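Local coordinates for 2-hydroxyisobutyryl-CoA synthetase (Aquincola tertiaricarbonis, PDB 6HDW), which is a member of the ANL superfamily, with a large AMP-binding part followed by a smaller C-terminal domain, at residues P253-P258 with V272-S277; G343-W348 with G365-I370; D372-R377 with I404-A409. All coordinates share one frame; numbering follows the deposited sequence.

Along the chain the three contacts follow one another in series, none nested in or crossing another. Contact 1 closes first: the loop after strand 246-249 runs into helix 258-268, and strand 271-274 brings the chain back beside that loop at the edge of the parallel sheet. Contact 2 then pairs strand 340-347 with strand 366-369, the edge of an antiparallel sheet. Both touch 8LE, and they touch each other where Pro253 packs on the backbone of Ile366 and Phe367. Contact 3 begins just after contact 2 in sequence and ties strand 374-376 to the loop after strand 399-403 of the C-terminal domain.

Contact 1. Residues P253-P258 with V272-S277; sequences PGASVP and VYDCGS. With 8LE ([[(2~{R},3~{S},4~{R},5~{R})-5-(6-aminopurin-9-yl)-3,4-bis(oxidanyl)oxolan-2-yl]methoxy-oxidanyl-phosphoryl] 2-methyl-2-oxidanyl-propanoate), chain B.
Ser256 and Asp274 meet through their side chains in the adenine pocket, formed here by the turn after strand 246-249 and the end of edge strand 271-274. Ser256 OG donates a 2.7 Å hydrogen bond to Asp274 OD2, reaching it from above the carboxylate plane, 43° out of it. Asp274 has CG anti to its backbone N (chi1 -164°), which carries the carboxylate over to the type I turn Gly254-Val257. Its other oxygen, OD1, faces the nucleotide and accepts from 8LE N6 at 3.2 Å. A water bridges the same oxygen to the turn, donating to Asp274 OD1 at 2.7 Å and accepting from Ala255 N at 3.1 Å. On the strand side of these links the Ala255 methyl packs: its CB is 3.5 Å from Asp274 OD1 and 3.9 Å from Val272 CG1. Beyond the strand, Cys275 O takes a second bond from 8LE N6, 2.8 Å long, while the Pro253 ring carbons CG and CD lie against C2 of the purine. Ser256, the water and the adenine amino group thus share one buried carboxylate, fixing its rotation; Asp274 OD1 and Cys275 O both receive N-H from N6 and so suit an amino group at that purine position.

Contact 2. Residues G343-W348 with G365-I370; sequences GDLTLW and GIFGRI. With 8LE ([[(2~{R},3~{S},4~{R},5~{R})-5-(6-aminopurin-9-yl)-3,4-bis(oxidanyl)oxolan-2-yl]methoxy-oxidanyl-phosphoryl] 2-methyl-2-oxidanyl-propanoate), chain B.
The outer pair of strands in the antiparallel sheet, 340-347 and 366-369, forms one side of the nucleotide site; the axes of strands 344-347 and 366-369 run nearly antiparallel, at 164°. Asp344 lies opposite Arg369 as a non-hydrogen-bonded pair, and backbone bonds flank it: Ile370 N to Gly343 O (2.8 Å) and Leu345 N to Gly368 O (2.9 Å). Leu345 also accepts from Phe367 N through its O, so that it faces two residues, Phe367 and Gly368, and the pairing turns irregular. Further along, Thr346 OG1 lies anti to its own backbone N (chi1 -167°) and donates to Gly365 O at 2.7 Å, tilted 34° from the carbonyl plane; a water that also donates to Leu347 O gives Gly365 O a second bond. The Phe367 ring lies alongside the other strand, CE2 close to the Thr346 backbone and CZ near Leu347 CB, and the Leu345 side chain meets it at the edge, CD2 lying 3.9 Å from Phe367 CD2. Ile366 turns CG2 onto Asp344 CB, while its CB approaches C2 of the adenine.

The Asp344 carboxylate grips the ribose with both oxygens: 8LE O2' donates to OD1 at 2.6 Å and 8LE O3' to OD2 at the same length. Arg369, bent at chi3, brings NH2 to within 2.8 Å of 8LE O3', with the sugar hydroxyls over one face of the guanidinium. Asp344 OD1 lies 3.8 Å from Arg369 NE, a long salt bridge with the oxygen well out of the guanidinium plane, so charge alone links them. An acid held on a paired strand and taking both ribose hydroxyls would help to fix the sugar's position.

Contact 3. Residues D372-R377 with I404-A409; sequences DMFTIR and ITRESA
Phe374 and Ile404 both use a first torsion that tucks the next atom between the backbone N and the carbonyl carbon: Phe374 CG at chi1 51°, and Ile404 CG1 in the same way. They join a two-stranded antiparallel hairpin, strands 374-376 and 379-381, to the loop that follows strand 399-403 in the mixed sheet of the C-terminal domain. Phe374 lays its ring beside Ile404, whose CG2, anti to its own carbonyl carbon, stands over the ring face. This is a CH-pi contact, CG2 lying 4.0 Å from the ring centroid and 12° off the normal. The other arm of the isoleucine ends in CD1, 3.9 Å from Phe374 CB.

Around the pair, Phe374 also packs on Pro383 and Ile386 at helix 383-391, and Ile404 touches Met410, so the pair lies between hairpin, helix 383-391 and loop.

Arg406 closes the more exposed side. Its chain is extended from CG to NE and passes beside Ile404, whose CD1 lies over one face of the guanidinium, 3.6 Å from its plane. NH2 also comes to the edge of the Phe374 ring, near the ring plane. From there the guanidinium reaches the backbone entering the hairpin, where two consecutive carbonyl oxygens lie near its plane. The isoleucine methyl and the carbonyl oxygens thus meet this group from different directions, one over its face and the others at its edge. The bond from Arg406 NH2 to Asp372 O is short at 2.8 Å but weak and strongly bent. Straighter, at 158°, is the bond from Arg406 NH2 to Met373 O, 3.0 Å long, with the nitrogen above the plane of that carbonyl.

Contact 1. Residues P253-P258 with V272-S277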
loop_
_atom_site.group_PDB
_atom_site.type_symbol
_atom_site.label_atom_id
_atom_site.label_comp_id
_atom_site.label_asym_id
_atom_site.label_seq_id
_atom_site.Cartn_x
_atom_site.Cartn_y
_atom_site.Cartn_z
ATOM N N PRO A 253 -4.053 -14.170 16.677
ATOM C CA PRO A 253 -3.249 -15.289 17.199
ATOM C C PRO A 253 -2.909 -16.261 16.069
ATOM O O PRO A 253 -3.622 -16.318 15.061
ATOM C CB PRO A 253 -4.175 -15.950 18.234
ATOM C CG PRO A 253 -5.300 -14.982 18.450
ATOM C CD PRO A 253 -5.446 -14.259 17.156
ATOM N N GLY A 254 -1.816 -16.996 16.242
ATOM C CA GLY A 254 -1.356 -17.969 15.261
ATOM C C GLY A 254 0.113 -18.294 15.400
ATOM O O GLY A 254 0.481 -19.467 15.453
ATOM N N ALA A 255 0.952 -17.251 15.498
ATOM C CA ALA A 255 2.411 -17.338 15.603
ATOM C C ALA A 255 2.925 -17.894 16.948
ATOM O O ALA A 255 4.092 -18.296 17.043
ATOM C CB ALA A 255 3.036 -15.991 15.289
ATOM N N SER A 256 2.054 -17.941 17.965
ATOM C CA SER A 256 2.346 -18.538 19.274
ATOM C C SER A 256 1.354 -19.673 19.571
ATOM O O SER A 256 1.281 -20.173 20.697
ATOM C CB SER A 256 2.343 -17.486 20.375
ATOM O OG SER A 256 3.509 -16.689 20.263
ATOM N N VAL A 257 0.612 -20.090 18.533
ATOM C CA VAL A 257 -0.348 -21.187 18.597
ATOM C C VAL A 257 0.402 -22.482 18.169
ATOM O O VAL A 257 0.926 -22.540 17.053
ATOM C CB VAL A 257 -1.647 -20.874 17.791
ATOM C CG1 VAL A 257 -2.530 -22.103 17.638
ATOM C CG2 VAL A 257 -2.434 -19.733 18.438
ATOM N N PRO A 258 0.511 -23.475 19.092
ATOM C CA PRO A 258 1.290 -24.712 18.824
ATOM C C PRO A 258 1.269 -25.314 17.402
ATOM O O PRO A 258 2.320 -25.322 16.752
ATOM C CB PRO A 258 0.717 -25.698 19.837
ATOM C CG PRO A 258 0.355 -24.840 21.003
ATOM C CD PRO A 258 -0.028 -23.481 20.469
ATOM N N VAL A 272 9.424 -18.697 12.723
ATOM C CA VAL A 272 8.222 -17.879 12.846
ATOM C C VAL A 272 8.318 -17.011 14.093
ATOM O O VAL A 272 8.648 -17.508 15.167
ATOM C CB VAL A 272 6.913 -18.725 12.781
ATOM C CG1 VAL A 272 5.714 -17.956 13.336
ATOM C CG2 VAL A 272 6.633 -19.183 11.350
ATOM N N TYR A 273 8.029 -15.712 13.948
ATOM C CA TYR A 273 8.047 -14.795 15.079
ATOM C C TYR A 273 6.720 -14.132 15.277
ATOM O O TYR A 273 6.103 -13.664 14.316
ATOM C CB TYR A 273 9.166 -13.743 14.962
ATOM C CG TYR A 273 10.543 -14.354 14.906
ATOM C CD1 TYR A 273 11.017 -15.149 15.948
ATOM C CD2 TYR A 273 11.357 -14.185 13.792
ATOM C CE1 TYR A 273 12.272 -15.747 15.886
ATOM C CE2 TYR A 273 12.619 -14.775 13.722
ATOM C CZ TYR A 273 13.077 -15.546 14.777
ATOM O OH TYR A 273 14.314 -16.129 14.721
ATOM N N ASP A 274 6.301 -14.071 16.544
ATOM C CA ASP A 274 5.081 -13.418 16.986
ATOM C C ASP A 274 5.419 -11.991 17.435
ATOM O O ASP A 274 6.420 -11.778 18.126
ATOM C CB ASP A 274 4.465 -14.205 18.151
ATOM C CG ASP A 274 3.018 -13.881 18.479
ATOM O OD1 ASP A 274 2.295 -13.395 17.579
ATOM O OD2 ASP A 274 2.581 -14.203 19.604
ATOM N N CYS A 275 4.597 -11.021 17.004
ATOM C CA CYS A 275 4.666 -9.610 17.382
ATOM C C CYS A 275 3.281 -8.988 17.242
ATOM O O CYS A 275 2.391 -9.626 16.694
ATOM C CB CYS A 275 5.728 -8.840 16.591
ATOM S SG CYS A 275 5.300 -8.497 14.866
ATOM N N GLY A 276 3.104 -7.771 17.747
ATOM C CA GLY A 276 1.857 -7.040 17.592
ATOM C C GLY A 276 0.957 -6.870 18.793
ATOM O O GLY A 276 0.457 -7.848 19.353
ATOM N N SER A 277 0.702 -5.601 19.147
ATOM C CA SER A 277 -0.234 -5.195 20.189
ATOM C C SER A 277 -1.499 -4.680 19.481
ATOM O O SER A 277 -2.325 -5.484 19.067
ATOM C CB SER A 277 0.382 -4.139 21.106
ATOM O OG SER A 277 0.861 -3.027 20.371
HETATM C C2 8LE B . -2.866 -12.216 19.112
HETATM C CAA 8LE B . -1.216 -3.468 13.772
HETATM C CAZ 8LE B . -1.577 -4.868 14.303
HETATM C CAB 8LE B . -0.885 -5.116 15.656
HETATM O OAF 8LE B . -1.095 -5.847 13.392
HETATM C CAS 8LE B . -3.117 -5.006 14.421
HETATM O OAD 8LE B . -3.713 -5.913 13.846
HETATM O OAQ 8LE B . -3.741 -4.049 15.170
HETATM P PBC 8LE B . -5.355 -3.737 15.210
HETATM O OAI 8LE B . -5.911 -3.687 13.718
HETATM O OAE 8LE B . -5.608 -2.502 15.988
HETATM O "O5'" 8LE B . -6.012 -4.973 15.938
HETATM C "C5'" 8LE B . -5.476 -5.292 17.215
HETATM C "C4'" 8LE B . -6.101 -6.571 17.702
HETATM O "O4'" 8LE B . -5.652 -7.653 16.849
HETATM C "C3'" 8LE B . -5.519 -6.835 19.034
HETATM O "O3'" 8LE B . -6.324 -6.199 20.032
HETATM C "C2'" 8LE B . -5.598 -8.361 19.102
HETATM O "O2'" 8LE B . -6.943 -8.847 19.392
HETATM C "C1'" 8LE B . -5.228 -8.749 17.688
HETATM N N9 8LE B . -3.762 -9.022 17.550
HETATM C C8 8LE B . -2.824 -8.266 16.968
HETATM N N7 8LE B . -1.659 -8.896 17.078
HETATM C C5 8LE B . -1.861 -10.039 17.743
HETATM C C4 8LE B . -3.172 -10.111 18.038
HETATM N N3 8LE B . -3.693 -11.176 18.692
HETATM N N1 8LE B . -1.509 -12.115 18.793
HETATM C C6 8LE B . -1.050 -11.051 18.107
HETATM N N6 8LE B . 0.236 -10.968 17.791
HETATM O O HOH W 1 0.236 -14.261 15.991
#

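Contact 2. Residues G343-W348 with G365-I370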
loop_
_atom_site.group_PDB
_atom_site.type_symbol
_atom_site.label_atom_id
_atom_site.label_comp_id
_atom_site.label_asym_id
_atom_site.label_seq_id
_atom_site.Cartn_x
_atom_site.Cartn_y
_atom_site.Cartn_z
ATOM N N GLY A 343 -8.491 -5.211 25.627
ATOM C CA GLY A 343 -9.662 -6.081 25.632
ATOM C C GLY A 343 -9.292 -7.500 25.234
ATOM O O GLY A 343 -10.165 -8.320 24.945
ATOM N N ASP A 344 -7.984 -7.797 25.226
ATOM C CA ASP A 344 -7.429 -9.094 24.856
ATOM C C ASP A 344 -7.083 -9.885 26.090
ATOM O O ASP A 344 -7.053 -9.315 27.176
ATOM C CB ASP A 344 -6.176 -8.902 23.991
ATOM C CG ASP A 344 -6.446 -8.194 22.685
ATOM O OD1 ASP A 344 -7.368 -8.624 21.958
ATOM O OD2 ASP A 344 -5.722 -7.232 22.377
ATOM N N LEU A 345 -6.816 -11.195 25.927
ATOM C CA LEU A 345 -6.417 -12.064 27.024
ATOM C C LEU A 345 -5.023 -12.617 26.758
ATOM O O LEU A 345 -4.705 -13.012 25.629
ATOM C CB LEU A 345 -7.431 -13.206 27.240
ATOM C CG LEU A 345 -7.308 -13.968 28.557
ATOM C CD1 LEU A 345 -7.827 -13.145 29.728
ATOM C CD2 LEU A 345 -8.028 -15.291 28.484
ATOM N N THR A 346 -4.192 -12.628 27.804
ATOM C CA THR A 346 -2.827 -13.146 27.763
ATOM C C THR A 346 -2.422 -13.681 29.145
ATOM O O THR A 346 -3.207 -13.632 30.088
ATOM C CB THR A 346 -1.861 -12.058 27.248
ATOM O OG1 THR A 346 -0.616 -12.665 26.930
ATOM C CG2 THR A 346 -1.639 -10.939 28.261
ATOM N N LEU A 347 -1.186 -14.160 29.247
ATOM C CA LEU A 347 -0.518 -14.630 30.452
ATOM C C LEU A 347 0.903 -14.080 30.355
ATOM O O LEU A 347 1.539 -14.206 29.301
ATOM C CB LEU A 347 -0.487 -16.169 30.506
ATOM C CG LEU A 347 0.058 -16.789 31.805
ATOM C CD1 LEU A 347 -0.713 -18.033 32.177
ATOM C CD2 LEU A 347 1.540 -17.121 31.695
ATOM N N TRP A 348 1.399 -13.482 31.448
ATOM C CA TRP A 348 2.750 -12.931 31.477
ATOM C C TRP A 348 3.617 -13.559 32.568
ATOM O O TRP A 348 3.109 -13.951 33.617
ATOM C CB TRP A 348 2.756 -11.383 31.540
ATOM C CG TRP A 348 2.373 -10.714 32.840
ATOM C CD1 TRP A 348 1.647 -11.241 33.872
ATOM C CD2 TRP A 348 2.618 -9.343 33.183
ATOM N NE1 TRP A 348 1.471 -10.297 34.859
ATOM C CE2 TRP A 348 2.045 -9.119 34.456
ATOM C CE3 TRP A 348 3.248 -8.270 32.523
ATOM C CZ2 TRP A 348 2.103 -7.871 35.091
ATOM C CZ3 TRP A 348 3.316 -7.044 33.161
ATOM C CH2 TRP A 348 2.746 -6.851 34.427
ATOM N N GLY A 365 1.838 -15.944 23.793
ATOM C CA GLY A 365 1.369 -14.789 23.045
ATOM C C GLY A 365 0.042 -14.304 23.593
ATOM O O GLY A 365 -0.178 -14.315 24.809
ATOM N N ILE A 366 -0.862 -13.919 22.690
ATOM C CA ILE A 366 -2.180 -13.390 23.019
ATOM C C ILE A 366 -3.234 -14.362 22.481
ATOM O O ILE A 366 -3.207 -14.720 21.300
ATOM C CB ILE A 366 -2.312 -11.904 22.545
ATOM C CG1 ILE A 366 -1.333 -10.993 23.328
ATOM C CG2 ILE A 366 -3.760 -11.379 22.626
ATOM C CD1 ILE A 366 -0.977 -9.642 22.663
ATOM N N PHE A 367 -4.122 -14.823 23.383
ATOM C CA PHE A 367 -5.140 -15.844 23.127
ATOM C C PHE A 367 -6.275 -15.394 22.235
ATOM O O PHE A 367 -6.837 -16.204 21.507
ATOM C CB PHE A 367 -5.685 -16.413 24.445
ATOM C CG PHE A 367 -4.632 -16.778 25.468
ATOM C CD1 PHE A 367 -3.561 -17.598 25.128
ATOM C CD2 PHE A 367 -4.730 -16.330 26.779
ATOM C CE1 PHE A 367 -2.592 -17.939 26.074
ATOM C CE2 PHE A 367 -3.761 -16.672 27.725
ATOM C CZ PHE A 367 -2.693 -17.466 27.366
ATOM N N GLY A 368 -6.608 -14.116 22.305
ATOM C CA GLY A 368 -7.682 -13.519 21.525
ATOM C C GLY A 368 -8.328 -12.377 22.270
ATOM O O GLY A 368 -7.901 -12.037 23.376
ATOM N N ARG A 369 -9.362 -11.782 21.658
ATOM C CA ARG A 369 -10.137 -10.677 22.229
ATOM C C ARG A 369 -11.211 -11.290 23.144
ATOM O O ARG A 369 -11.871 -12.252 22.744
ATOM C CB ARG A 369 -10.767 -9.849 21.093
ATOM C CG ARG A 369 -11.220 -8.462 21.504
ATOM C CD ARG A 369 -11.182 -7.502 20.332
ATOM N NE ARG A 369 -10.154 -6.470 20.496
ATOM C CZ ARG A 369 -9.671 -5.731 19.501
ATOM N NH1 ARG A 369 -10.105 -5.912 18.258
ATOM N NH2 ARG A 369 -8.740 -4.813 19.738
ATOM N N ILE A 370 -11.355 -10.766 24.377
ATOM C CA ILE A 370 -12.321 -11.246 25.377
ATOM C C ILE A 370 -13.752 -11.316 24.798
ATOM O O ILE A 370 -14.449 -12.304 25.039
ATOM C CB ILE A 370 -12.228 -10.433 26.708
ATOM C CG1 ILE A 370 -10.844 -10.645 27.381
ATOM C CG2 ILE A 370 -13.372 -10.780 27.683
ATOM C CD1 ILE A 370 -10.435 -9.596 28.436
HETATM C C2 8LE B . -2.866 -12.216 19.112
HETATM C CAA 8LE B . -1.216 -3.468 13.772
HETATM C CAZ 8LE B . -1.577 -4.868 14.303
HETATM C CAB 8LE B . -0.885 -5.116 15.656
HETATM O OAF 8LE B . -1.095 -5.847 13.392
HETATM C CAS 8LE B . -3.117 -5.006 14.421
HETATM O OAD 8LE B . -3.713 -5.913 13.846
HETATM O OAQ 8LE B . -3.741 -4.049 15.170
HETATM P PBC 8LE B . -5.355 -3.737 15.210
HETATM O OAI 8LE B . -5.911 -3.687 13.718
HETATM O OAE 8LE B . -5.608 -2.502 15.988
HETATM O "O5'" 8LE B . -6.012 -4.973 15.938
HETATM C "C5'" 8LE B . -5.476 -5.292 17.215
HETATM C "C4'" 8LE B . -6.101 -6.571 17.702
HETATM O "O4'" 8LE B . -5.652 -7.653 16.849
HETATM C "C3'" 8LE B . -5.519 -6.835 19.034
HETATM O "O3'" 8LE B . -6.324 -6.199 20.032
HETATM C "C2'" 8LE B . -5.598 -8.361 19.102
HETATM O "O2'" 8LE B . -6.943 -8.847 19.392
HETATM C "C1'" 8LE B . -5.228 -8.749 17.688
HETATM N N9 8LE B . -3.762 -9.022 17.550
HETATM C C8 8LE B . -2.824 -8.266 16.968
HETATM N N7 8LE B . -1.659 -8.896 17.078
HETATM C C5 8LE B . -1.861 -10.039 17.743
HETATM C C4 8LE B . -3.172 -10.111 18.038
HETATM N N3 8LE B . -3.693 -11.176 18.692
HETATM N N1 8LE B . -1.509 -12.115 18.793
HETATM C C6 8LE B . -1.050 -11.051 18.107
HETATM N N6 8LE B . 0.236 -10.968 17.791
HETATM O O HOH W 2 1.151 -15.641 26.879
#

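Contact 3. Residues D372-R377 with I404-A409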
loop_
_atom_site.group_PDB
_atom_site.type_symbol
_atom_site.label_atom_id
_atom_site.label_comp_id
_atom_site.label_asym_id
_atom_site.label_seq_id
_atom_site.Cartn_x
_atom_site.Cartn_y
_atom_site.Cartn_z
ATOM N N ASP A 372 -14.678 -11.959 21.755
ATOM C CA ASP A 372 -14.773 -13.052 20.786
ATOM C C ASP A 372 -15.063 -14.418 21.448
ATOM O O ASP A 372 -15.552 -15.336 20.771
ATOM C CB ASP A 372 -13.534 -13.100 19.876
ATOM C CG ASP A 372 -13.344 -11.884 18.972
ATOM O OD1 ASP A 372 -14.230 -10.996 18.967
ATOM O OD2 ASP A 372 -12.306 -11.822 18.267
ATOM N N MET A 373 -14.801 -14.533 22.774
ATOM C CA MET A 373 -15.059 -15.739 23.563
ATOM C C MET A 373 -16.574 -16.052 23.626
ATOM O O MET A 373 -17.399 -15.144 23.759
ATOM C CB MET A 373 -14.468 -15.588 24.983
ATOM C CG MET A 373 -14.764 -16.759 25.922
ATOM S SD MET A 373 -15.568 -16.278 27.479
ATOM C CE MET A 373 -17.258 -16.205 26.980
ATOM N N PHE A 374 -16.920 -17.340 23.540
ATOM C CA PHE A 374 -18.294 -17.834 23.638
ATOM C C PHE A 374 -18.359 -18.933 24.702
ATOM O O PHE A 374 -17.321 -19.446 25.122
ATOM C CB PHE A 374 -18.831 -18.305 22.270
ATOM C CG PHE A 374 -17.927 -19.265 21.527
ATOM C CD1 PHE A 374 -18.030 -20.636 21.725
ATOM C CD2 PHE A 374 -16.978 -18.796 20.626
ATOM C CE1 PHE A 374 -17.179 -21.520 21.056
ATOM C CE2 PHE A 374 -16.129 -19.679 19.955
ATOM C CZ PHE A 374 -16.230 -21.033 20.180
ATOM N N THR A 375 -19.566 -19.272 25.158
ATOM C CA THR A 375 -19.743 -20.282 26.197
ATOM C C THR A 375 -20.679 -21.415 25.749
ATOM O O THR A 375 -21.744 -21.160 25.182
ATOM C CB THR A 375 -20.172 -19.597 27.520
ATOM O OG1 THR A 375 -19.125 -18.714 27.929
ATOM C CG2 THR A 375 -20.447 -20.587 28.652
ATOM N N ILE A 376 -20.252 -22.666 25.997
ATOM C CA ILE A 376 -21.017 -23.887 25.741
ATOM C C ILE A 376 -21.031 -24.694 27.047
ATOM O O ILE A 376 -19.967 -25.099 27.522
ATOM C CB ILE A 376 -20.498 -24.693 24.513
ATOM C CG1 ILE A 376 -20.785 -23.934 23.206
ATOM C CG2 ILE A 376 -21.123 -26.105 24.455
ATOM C CD1 ILE A 376 -19.698 -23.856 22.327
ATOM N N ARG A 377 -22.240 -24.865 27.645
ATOM C CA ARG A 377 -22.501 -25.580 28.904
ATOM C C ARG A 377 -21.530 -25.189 30.048
ATOM O O ARG A 377 -20.841 -26.042 30.620
ATOM C CB ARG A 377 -22.550 -27.102 28.678
ATOM C CG ARG A 377 -23.921 -27.595 28.224
ATOM C CD ARG A 377 -24.049 -29.110 28.275
ATOM N NE ARG A 377 -23.909 -29.646 29.635
ATOM C CZ ARG A 377 -24.916 -29.837 30.483
ATOM N NH1 ARG A 377 -26.159 -29.538 30.127
ATOM N NH2 ARG A 377 -24.687 -30.326 31.694
ATOM N N ILE A 404 -22.071 -20.264 15.940
ATOM C CA ILE A 404 -22.601 -19.995 17.281
ATOM C C ILE A 404 -23.832 -19.096 17.275
ATOM O O ILE A 404 -24.246 -18.593 16.228
ATOM C CB ILE A 404 -21.506 -19.436 18.257
ATOM C CG1 ILE A 404 -21.036 -18.017 17.856
ATOM C CG2 ILE A 404 -20.328 -20.401 18.450
ATOM C CD1 ILE A 404 -20.560 -17.138 19.021
ATOM N N THR A 405 -24.396 -18.890 18.472
ATOM C CA THR A 405 -25.512 -17.990 18.753
ATOM C C THR A 405 -25.290 -17.335 20.119
ATOM O O THR A 405 -24.924 -18.012 21.082
ATOM C CB THR A 405 -26.893 -18.663 18.560
ATOM O OG1 THR A 405 -27.892 -17.646 18.502
ATOM C CG2 THR A 405 -27.240 -19.689 19.649
ATOM N N ARG A 406 -25.448 -16.018 20.190
ATOM C CA ARG A 406 -25.283 -15.330 21.469
ATOM C C ARG A 406 -26.640 -14.897 22.034
ATOM O O ARG A 406 -26.707 -14.359 23.139
ATOM C CB ARG A 406 -24.250 -14.192 21.377
ATOM C CG ARG A 406 -22.810 -14.719 21.405
ATOM C CD ARG A 406 -21.774 -13.613 21.381
ATOM N NE ARG A 406 -20.420 -14.130 21.590
ATOM C CZ ARG A 406 -19.447 -14.077 20.687
ATOM N NH1 ARG A 406 -19.661 -13.522 19.500
ATOM N NH2 ARG A 406 -18.252 -14.578 20.962
ATOM N N GLU A 407 -27.724 -15.213 21.299
ATOM C CA GLU A 407 -29.111 -14.908 21.663
ATOM C C GLU A 407 -29.713 -15.962 22.610
ATOM O O GLU A 407 -30.644 -15.657 23.360
ATOM C CB GLU A 407 -29.974 -14.737 20.400
ATOM C CG GLU A 407 -29.735 -13.416 19.684
ATOM C CD GLU A 407 -30.133 -13.400 18.222
ATOM O OE1 GLU A 407 -31.342 -13.246 17.935
ATOM O OE2 GLU A 407 -29.229 -13.505 17.362
ATOM N N SER A 408 -29.176 -17.194 22.570
ATOM C CA SER A 408 -29.600 -18.310 23.420
ATOM C C SER A 408 -28.390 -19.139 23.865
ATOM O O SER A 408 -27.371 -19.156 23.165
ATOM C CB SER A 408 -30.620 -19.188 22.695
ATOM O OG SER A 408 -30.135 -19.657 21.448
ATOM N N ALA A 409 -28.499 -19.811 25.033
ATOM C CA ALA A 409 -27.434 -20.659 25.589
ATOM C C ALA A 409 -27.183 -21.879 24.694
ATOM O O ALA A 409 -28.135 -22.512 24.228
ATOM C CB ALA A 409 -27.791 -21.100 27.001
#